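Local coordinates for protein beta-lactamase Mb2281c (Mycobacterium bovis, PDB 3I7J) that probably acts as a serine hydrolase of the beta-lactamase and penicillin-binding protein superfamily, although its own substrate is not established, at residues 16-25 with 153-164; 226-234 with 245-253. All blocks are in the same frame, centred on the assembly; numbering follows the deposited sequence.

Contact 1: 16-25 with 153-164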
loop_
_atom_site.group_PDB
_atom_site.type_symbol
_atom_site.label_atom_id
_atom_site.label_comp_id
_atom_site.label_asym_id
_atom_site.label_seq_id
_atom_site.Cartn_x
_atom_site.Cartn_y
_atom_site.Cartn_z
ATOM N N ALA A 16 -7.060 -3.589 15.630
ATOM C CA ALA A 16 -7.930 -2.432 15.464
ATOM C C ALA A 16 -8.277 -2.353 13.980
ATOM O O ALA A 16 -7.475 -2.731 13.123
ATOM C CB ALA A 16 -7.225 -1.161 15.921
ATOM N N ALA A 17 -9.471 -1.872 13.673
ATOM C CA ALA A 17 -9.878 -1.794 12.288
ATOM C C ALA A 17 -10.911 -0.716 12.050
ATOM O O ALA A 17 -11.527 -0.204 12.988
ATOM C CB ALA A 17 -10.423 -3.140 11.830
ATOM N N ALA A 18 -11.098 -0.384 10.777
ATOM C CA ALA A 18 -12.051 0.630 10.379
ATOM C C ALA A 18 -12.530 0.411 8.953
ATOM O O ALA A 18 -11.763 0.004 8.078
ATOM C CB ALA A 18 -11.413 2.012 10.501
ATOM N N VAL A 19 -13.813 0.664 8.730
ATOM C CA VAL A 19 -14.394 0.562 7.404
ATOM C C VAL A 19 -14.586 2.018 7.010
ATOM O O VAL A 19 -15.152 2.806 7.773
ATOM C CB VAL A 19 -15.769 -0.128 7.410
ATOM C CG1 VAL A 19 -16.339 -0.147 5.988
ATOM C CG2 VAL A 19 -15.650 -1.547 7.954
ATOM N N ILE A 20 -14.093 2.378 5.830
ATOM C CA ILE A 20 -14.194 3.748 5.344
ATOM C C ILE A 20 -14.975 3.809 4.035
ATOM O O ILE A 20 -14.843 2.943 3.168
ATOM C CB ILE A 20 -12.785 4.372 5.093
ATOM C CG1 ILE A 20 -11.946 4.309 6.373
ATOM C CG2 ILE A 20 -12.916 5.818 4.624
ATOM C CD1 ILE A 20 -11.390 2.923 6.674
ATOM N N GLY A 21 -15.798 4.842 3.917
ATOM C CA GLY A 21 -16.584 5.055 2.722
ATOM C C GLY A 21 -16.265 6.472 2.295
ATOM O O GLY A 21 -15.576 7.186 3.031
ATOM N N PRO A 22 -16.739 6.917 1.126
ATOM C CA PRO A 22 -16.465 8.281 0.655
ATOM C C PRO A 22 -16.945 9.379 1.618
ATOM O O PRO A 22 -16.436 10.503 1.598
ATOM C CB PRO A 22 -17.176 8.325 -0.695
ATOM C CG PRO A 22 -18.317 7.363 -0.501
ATOM C CD PRO A 22 -17.666 6.219 0.221
ATOM N N ALA A 23 -17.912 9.046 2.469
ATOM C CA ALA A 23 -18.447 10.006 3.428
ATOM C C ALA A 23 -17.694 9.989 4.757
ATOM O O ALA A 23 -17.837 10.902 5.567
ATOM C CB ALA A 23 -19.932 9.741 3.667
ATOM N N GLY A 24 -16.893 8.956 4.986
ATOM C CA GLY A 24 -16.143 8.889 6.227
ATOM C C GLY A 24 -16.068 7.489 6.795
ATOM O O GLY A 24 -16.346 6.508 6.105
ATOM N N VAL A 25 -15.683 7.395 8.063
ATOM C CA VAL A 25 -15.569 6.107 8.732
ATOM C C VAL A 25 -16.964 5.561 9.023
ATOM O O VAL A 25 -17.772 6.222 9.672
ATOM C CB VAL A 25 -14.797 6.244 10.050
ATOM C CG1 VAL A 25 -14.522 4.872 10.625
ATOM C CG2 VAL A 25 -13.497 6.995 9.806
ATOM N N VAL A 153 -4.869 3.280 13.171
ATOM C CA VAL A 153 -6.008 3.013 12.298
ATOM C C VAL A 153 -6.712 4.324 11.932
ATOM O O VAL A 153 -7.205 4.476 10.814
ATOM C CB VAL A 153 -7.014 2.036 12.953
ATOM C CG1 VAL A 153 -8.247 1.870 12.062
ATOM C CG2 VAL A 153 -6.345 0.681 13.152
ATOM N N ALA A 154 -6.748 5.270 12.868
ATOM C CA ALA A 154 -7.383 6.567 12.629
ATOM C C ALA A 154 -6.693 7.311 11.486
ATOM O O ALA A 154 -7.352 7.877 10.610
ATOM C CB ALA A 154 -7.341 7.419 13.900
ATOM N N ASP A 155 -5.362 7.331 11.518
ATOM C CA ASP A 155 -4.581 7.993 10.476
ATOM C C ASP A 155 -4.740 7.252 9.146
ATOM O O ASP A 155 -4.898 7.876 8.096
ATOM C CB ASP A 155 -3.093 8.039 10.852
ATOM C CG ASP A 155 -2.736 9.250 11.686
ATOM O OD1 ASP A 155 -3.661 9.911 12.213
ATOM O OD2 ASP A 155 -1.523 9.534 11.824
ATOM N N LEU A 156 -4.693 5.924 9.188
ATOM C CA LEU A 156 -4.835 5.151 7.962
ATOM C C LEU A 156 -6.237 5.284 7.397
ATOM O O LEU A 156 -6.437 5.185 6.186
ATOM C CB LEU A 156 -4.508 3.682 8.202
ATOM C CG LEU A 156 -3.034 3.356 8.410
ATOM C CD1 LEU A 156 -2.872 1.847 8.302
ATOM C CD2 LEU A 156 -2.169 4.046 7.348
ATOM N N ALA A 157 -7.205 5.507 8.283
ATOM C CA ALA A 157 -8.600 5.670 7.881
ATOM C C ALA A 157 -8.711 6.927 7.024
ATOM O O ALA A 157 -9.407 6.940 6.009
ATOM C CB ALA A 157 -9.486 5.796 9.115
ATOM N N VAL A 158 -8.021 7.981 7.453
ATOM C CA VAL A 158 -7.993 9.247 6.732
ATOM C C VAL A 158 -7.302 9.012 5.386
ATOM O O VAL A 158 -7.746 9.513 4.352
ATOM C CB VAL A 158 -7.204 10.321 7.527
ATOM C CG1 VAL A 158 -7.066 11.592 6.703
ATOM C CG2 VAL A 158 -7.914 10.621 8.847
ATOM N N PHE A 159 -6.217 8.241 5.405
ATOM C CA PHE A 159 -5.473 7.935 4.186
ATOM C C PHE A 159 -6.382 7.208 3.204
ATOM O O PHE A 159 -6.446 7.562 2.022
ATOM C CB PHE A 159 -4.240 7.080 4.504
ATOM C CG PHE A 159 -3.314 6.898 3.332
ATOM C CD1 PHE A 159 -2.677 7.996 2.748
ATOM C CD2 PHE A 159 -3.083 5.636 2.804
ATOM C CE1 PHE A 159 -1.820 7.838 1.654
ATOM C CE2 PHE A 159 -2.228 5.470 1.710
ATOM C CZ PHE A 159 -1.594 6.579 1.133
ATOM N N ALA A 160 -7.102 6.205 3.702
ATOM C CA ALA A 160 -8.026 5.440 2.861
ATOM C C ALA A 160 -9.029 6.388 2.202
ATOM O O ALA A 160 -9.502 6.133 1.094
ATOM C CB ALA A 160 -8.765 4.394 3.704
ATOM N N GLY A 161 -9.345 7.482 2.892
ATOM C CA GLY A 161 -10.275 8.450 2.343
ATOM C C GLY A 161 -9.690 9.098 1.101
ATOM O O GLY A 161 -10.386 9.349 0.115
ATOM N N ASP A 162 -8.389 9.358 1.146
ATOM C CA ASP A 162 -7.693 9.977 0.030
ATOM C C ASP A 162 -7.608 8.989 -1.134
ATOM O O ASP A 162 -7.575 9.388 -2.299
ATOM C CB ASP A 162 -6.291 10.403 0.467
ATOM C CG ASP A 162 -5.618 11.307 -0.536
ATOM O OD1 ASP A 162 -6.115 12.429 -0.744
ATOM O OD2 ASP A 162 -4.593 10.901 -1.116
ATOM N N LEU A 163 -7.581 7.698 -0.819
ATOM C CA LEU A 163 -7.505 6.669 -1.861
ATOM C C LEU A 163 -8.867 6.418 -2.515
ATOM O O LEU A 163 -8.952 5.875 -3.614
ATOM C CB LEU A 163 -6.966 5.362 -1.268
ATOM C CG LEU A 163 -5.550 5.436 -0.690
ATOM C CD1 LEU A 163 -5.122 4.072 -0.131
ATOM C CD2 LEU A 163 -4.591 5.880 -1.785
ATOM N N LEU A 164 -9.925 6.835 -1.827
ATOM C CA LEU A 164 -11.296 6.664 -2.291
ATOM C C LEU A 164 -11.708 7.878 -3.125
ATOM O O LEU A 164 -12.357 7.745 -4.163
ATOM C CB LEU A 164 -12.199 6.516 -1.068
ATOM C CG LEU A 164 -13.324 5.481 -0.997
ATOM C CD1 LEU A 164 -12.925 4.161 -1.626
ATOM C CD2 LEU A 164 -13.699 5.289 0.474
HETATM O O HOH W 1 -13.239 9.658 0.762
#
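In the alpha/beta fold of the beta-lactamase family, helix 153-164 lies against one face of the central antiparallel sheet, and along its length it meets Ala16, Ala18 and Ile20 of strand 15-21. The strand and helix segments run in nearly the same direction, at 29°, with axes 8.2 Å apart. The two methyls of Val153 reach successive alanines on the helix-facing side of the strand: CG2 presses tightly on Ala16 CB at 3.4 Å, while CG1, anti to the backbone N (chi1 175°), reaches Ala18 CB at 3.5 Å. Farther along, the Ile20 side chain lies over the small residues of the helix, its CG1 4.0 Å from Ala157 CB and 4.2 Å from Ala160 CB. At the far end Leu164 sends CD2 to the backbone of the type I turn Gly21-Gly24, 3.4 Å from Gly21 C. A water donates to Gly161 O and, weakly, to Pro22 O, bridging helix and turn beside this apolar seam. On the neighbouring strand Val25 CG2 adds a contact to Ala157 CB. The same helix also covers strand 242-248, through Leu156 and Ala160, whereas its Phe159 packs against helices 42-56 and 119-131.

Contact 2: 226-234 with 245-253; sequences HFGQSGGFI and VVLTARDFG
The edge of the Phe227 ring is directed at the face of Phe252, with CE2 above the centre of that ring, in an edge-to-face pair whose centroids lie 5.0 Å apart and whose planes are inclined at 51°. Phe252 is carried there by the loop after strand 242-248, its CG anti to the backbone N (chi1 180°). The loop is held by Phe252 N, which donates to Gln229 O at 2.8 Å from well above the carbonyl plane. The Gln229 chain, bent at chi2, brings OE1 to 3.9 Å from Phe252 CD2, amide and ring planes 75° apart.

A second aromatic contact lies within the hairpin: Val246 CB sits over one face of the Phe233 ring, displaced toward its rim, as a CH-pi contact 3.9 Å from the centroid, and Val246 CG2 touches CZ. Phe233 and Val246 form an antiparallel hydrogen-bonded pair, flanked by Ile234 with Val245, which lie side by side, and Gly232 with Leu247. Where the strands part, Thr248 OG1 donates in the carbonyl plane to a lone pair of Gly231 O at 2.8 Å and accepts from Arg250 N in an ST turn. Gly231, in a backbone conformation that calls for glycine, passes its CA 3.2 Å from Arg250 O. Two waters donate to Asp251 OD1.

His226 touches Ser40 and Lys43, which fit the SxxK pattern of serine beta-lactamases, so strand 224-228 probably borders the active site. Trp260 of helix 256-271 meets both Phe233 and Phe252, while from the other face of the sheet Leu247 and Val245 reach helix 153-164.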
loop_
_atom_site.group_PDB
_atom_site.type_symbol
_atom_site.label_atom_id
_atom_site.label_comp_id
_atom_site.label_asym_id
_atom_site.label_seq_id
_atom_site.Cartn_x
_atom_site.Cartn_y
_atom_site.Cartn_z
ATOM N N HIS A 226 -2.415 -2.833 0.063
ATOM C CA HIS A 226 -1.181 -3.500 0.453
ATOM C C HIS A 226 -1.349 -4.156 1.816
ATOM O O HIS A 226 -2.176 -3.725 2.619
ATOM C CB HIS A 226 -0.058 -2.454 0.544
ATOM C CG HIS A 226 1.231 -2.866 -0.101
ATOM N ND1 HIS A 226 2.030 -3.866 0.406
ATOM C CD2 HIS A 226 1.880 -2.381 -1.187
ATOM C CE1 HIS A 226 3.117 -3.980 -0.337
ATOM N NE2 HIS A 226 3.052 -3.090 -1.310
ATOM N N PHE A 227 -0.589 -5.217 2.074
ATOM C CA PHE A 227 -0.623 -5.834 3.398
ATOM C C PHE A 227 0.830 -5.863 3.836
ATOM O O PHE A 227 1.724 -5.592 3.032
ATOM C CB PHE A 227 -1.258 -7.241 3.390
ATOM C CG PHE A 227 -0.345 -8.346 2.938
ATOM C CD1 PHE A 227 -0.124 -8.575 1.584
ATOM C CD2 PHE A 227 0.267 -9.183 3.871
ATOM C CE1 PHE A 227 0.692 -9.625 1.160
ATOM C CE2 PHE A 227 1.083 -10.236 3.462
ATOM C CZ PHE A 227 1.297 -10.457 2.101
ATOM N N GLY A 228 1.066 -6.134 5.111
ATOM C CA GLY A 228 2.429 -6.167 5.614
ATOM C C GLY A 228 2.669 -7.389 6.471
ATOM O O GLY A 228 1.720 -7.976 6.992
ATOM N N GLN A 229 3.933 -7.769 6.619
ATOM C CA GLN A 229 4.299 -8.939 7.410
ATOM C C GLN A 229 4.077 -8.722 8.901
ATOM O O GLN A 229 4.207 -9.658 9.691
ATOM C CB GLN A 229 5.767 -9.314 7.164
ATOM C CG GLN A 229 6.078 -9.813 5.749
ATOM C CD GLN A 229 5.368 -11.117 5.407
ATOM O OE1 GLN A 229 5.429 -12.088 6.167
ATOM N NE2 GLN A 229 4.705 -11.148 4.258
ATOM N N SER A 230 3.755 -7.492 9.288
ATOM C CA SER A 230 3.499 -7.185 10.694
ATOM C C SER A 230 2.053 -7.511 11.042
ATOM O O SER A 230 1.600 -7.246 12.153
ATOM C CB SER A 230 3.770 -5.709 10.984
ATOM O OG SER A 230 5.162 -5.458 11.043
ATOM N N GLY A 231 1.332 -8.079 10.078
ATOM C CA GLY A 231 -0.056 -8.444 10.300
ATOM C C GLY A 231 -1.061 -7.319 10.158
ATOM O O GLY A 231 -2.001 -7.214 10.947
ATOM N N GLY A 232 -0.864 -6.470 9.152
ATOM C CA GLY A 232 -1.778 -5.366 8.916
ATOM C C GLY A 232 -2.013 -5.230 7.421
ATOM O O GLY A 232 -1.228 -5.742 6.628
ATOM N N PHE A 233 -3.088 -4.560 7.023
ATOM C CA PHE A 233 -3.353 -4.391 5.609
ATOM C C PHE A 233 -4.356 -3.281 5.319
ATOM O O PHE A 233 -5.051 -2.786 6.212
ATOM C CB PHE A 233 -3.858 -5.706 4.982
ATOM C CG PHE A 233 -5.286 -6.070 5.348
ATOM C CD1 PHE A 233 -6.371 -5.358 4.833
ATOM C CD2 PHE A 233 -5.542 -7.151 6.186
ATOM C CE1 PHE A 233 -7.690 -5.724 5.149
ATOM C CE2 PHE A 233 -6.851 -7.523 6.508
ATOM C CZ PHE A 233 -7.927 -6.810 5.989
ATOM N N ILE A 234 -4.418 -2.890 4.055
ATOM C CA ILE A 234 -5.359 -1.883 3.629
ATOM C C ILE A 234 -5.755 -2.154 2.191
ATOM O O ILE A 234 -4.908 -2.398 1.335
ATOM C CB ILE A 234 -4.770 -0.450 3.730
ATOM C CG1 ILE A 234 -5.774 0.560 3.151
ATOM C CG2 ILE A 234 -3.443 -0.350 2.963
ATOM C CD1 ILE A 234 -5.360 2.026 3.353
ATOM N N VAL A 245 -9.319 -1.094 6.682
ATOM C CA VAL A 245 -8.003 -1.010 7.290
ATOM C C VAL A 245 -7.974 -1.959 8.484
ATOM O O VAL A 245 -8.855 -1.901 9.343
ATOM C CB VAL A 245 -7.704 0.417 7.810
ATOM C CG1 VAL A 245 -6.500 0.383 8.735
ATOM C CG2 VAL A 245 -7.428 1.365 6.636
ATOM N N VAL A 246 -6.985 -2.849 8.527
ATOM C CA VAL A 246 -6.837 -3.766 9.653
ATOM C C VAL A 246 -5.386 -3.801 10.118
ATOM O O VAL A 246 -4.477 -4.059 9.329
ATOM C CB VAL A 246 -7.268 -5.227 9.320
ATOM C CG1 VAL A 246 -6.908 -6.144 10.488
ATOM C CG2 VAL A 246 -8.776 -5.301 9.076
ATOM N N LEU A 247 -5.183 -3.533 11.404
ATOM C CA LEU A 247 -3.853 -3.555 12.008
ATOM C C LEU A 247 -3.884 -4.437 13.255
ATOM O O LEU A 247 -4.736 -4.254 14.132
ATOM C CB LEU A 247 -3.407 -2.140 12.395
ATOM C CG LEU A 247 -3.246 -1.100 11.277
ATOM C CD1 LEU A 247 -2.798 0.222 11.892
ATOM C CD2 LEU A 247 -2.235 -1.578 10.239
ATOM N N THR A 248 -2.966 -5.399 13.316
ATOM C CA THR A 248 -2.864 -6.311 14.451
ATOM C C THR A 248 -1.427 -6.373 14.953
ATOM O O THR A 248 -0.486 -5.967 14.261
ATOM C CB THR A 248 -3.276 -7.755 14.093
ATOM O OG1 THR A 248 -2.179 -8.433 13.462
ATOM C CG2 THR A 248 -4.478 -7.755 13.163
ATOM N N ALA A 249 -1.276 -6.892 16.168
ATOM C CA ALA A 249 0.024 -7.028 16.807
ATOM C C ALA A 249 0.591 -8.438 16.646
ATOM O O ALA A 249 1.292 -8.938 17.525
ATOM C CB ALA A 249 -0.091 -6.677 18.288
ATOM N N ARG A 250 0.276 -9.083 15.530
ATOM C CA ARG A 250 0.791 -10.420 15.260
ATOM C C ARG A 250 1.277 -10.491 13.817
ATOM O O ARG A 250 0.536 -10.171 12.888
ATOM C CB ARG A 250 -0.282 -11.486 15.486
ATOM C CG ARG A 250 0.262 -12.905 15.373
ATOM C CD ARG A 250 -0.806 -13.965 15.615
ATOM N NE ARG A 250 -0.254 -15.306 15.471
ATOM C CZ ARG A 250 -0.966 -16.426 15.545
ATOM N NH1 ARG A 250 -2.273 -16.378 15.766
ATOM N NH2 ARG A 250 -0.368 -17.600 15.394
ATOM N N ASP A 251 2.524 -10.912 13.637
ATOM C CA ASP A 251 3.096 -11.012 12.307
ATOM C C ASP A 251 2.279 -11.938 11.414
ATOM O O ASP A 251 1.683 -12.903 11.887
ATOM C CB ASP A 251 4.547 -11.505 12.378
ATOM C CG ASP A 251 5.469 -10.516 13.065
ATOM O OD1 ASP A 251 5.193 -9.298 13.023
ATOM O OD2 ASP A 251 6.487 -10.951 13.645
ATOM N N PHE A 252 2.254 -11.623 10.122
ATOM C CA PHE A 252 1.528 -12.402 9.122
ATOM C C PHE A 252 1.903 -13.876 9.202
ATOM O O PHE A 252 3.062 -14.208 9.434
ATOM C CB PHE A 252 1.866 -11.881 7.730
ATOM C CG PHE A 252 1.172 -12.614 6.624
ATOM C CD1 PHE A 252 -0.168 -12.390 6.364
ATOM C CD2 PHE A 252 1.857 -13.525 5.834
ATOM C CE1 PHE A 252 -0.817 -13.065 5.327
ATOM C CE2 PHE A 252 1.215 -14.205 4.794
ATOM C CZ PHE A 252 -0.119 -13.971 4.544
ATOM N N GLY A 253 0.926 -14.754 8.992
ATOM C CA GLY A 253 1.180 -16.187 9.041
ATOM C C GLY A 253 -0.043 -16.966 8.576
ATOM O O GLY A 253 -0.986 -16.376 8.049
HETATM O O HOH W 2 6.437 -7.018 13.496
HETATM O O HOH W 3 3.113 -7.741 14.140
#

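Overall arrangement
From the N terminus, strand 15-21 is laid down first, and contact 1 closes a long loop when helix 153-164 returns to it after 127 largely helical and irregular residues. Contact 2 follows in series, neither enclosing nor crossing the first: ten residues, the ends of two strands and the turn joining them, separate its segments. It pairs strands 232-237 and 242-248 and brings the loop after the latter back to strand 224-228. The two contacts meet in one sheet, where strands 15-21 and 242-248 are antiparallel neighbours; Ala16 N probably bonds to Leu247 O at 2.8 Å, and Val153 packs on Leu247. Together they join the N-terminal strand, helix 153-164 and the hairpin 232-248.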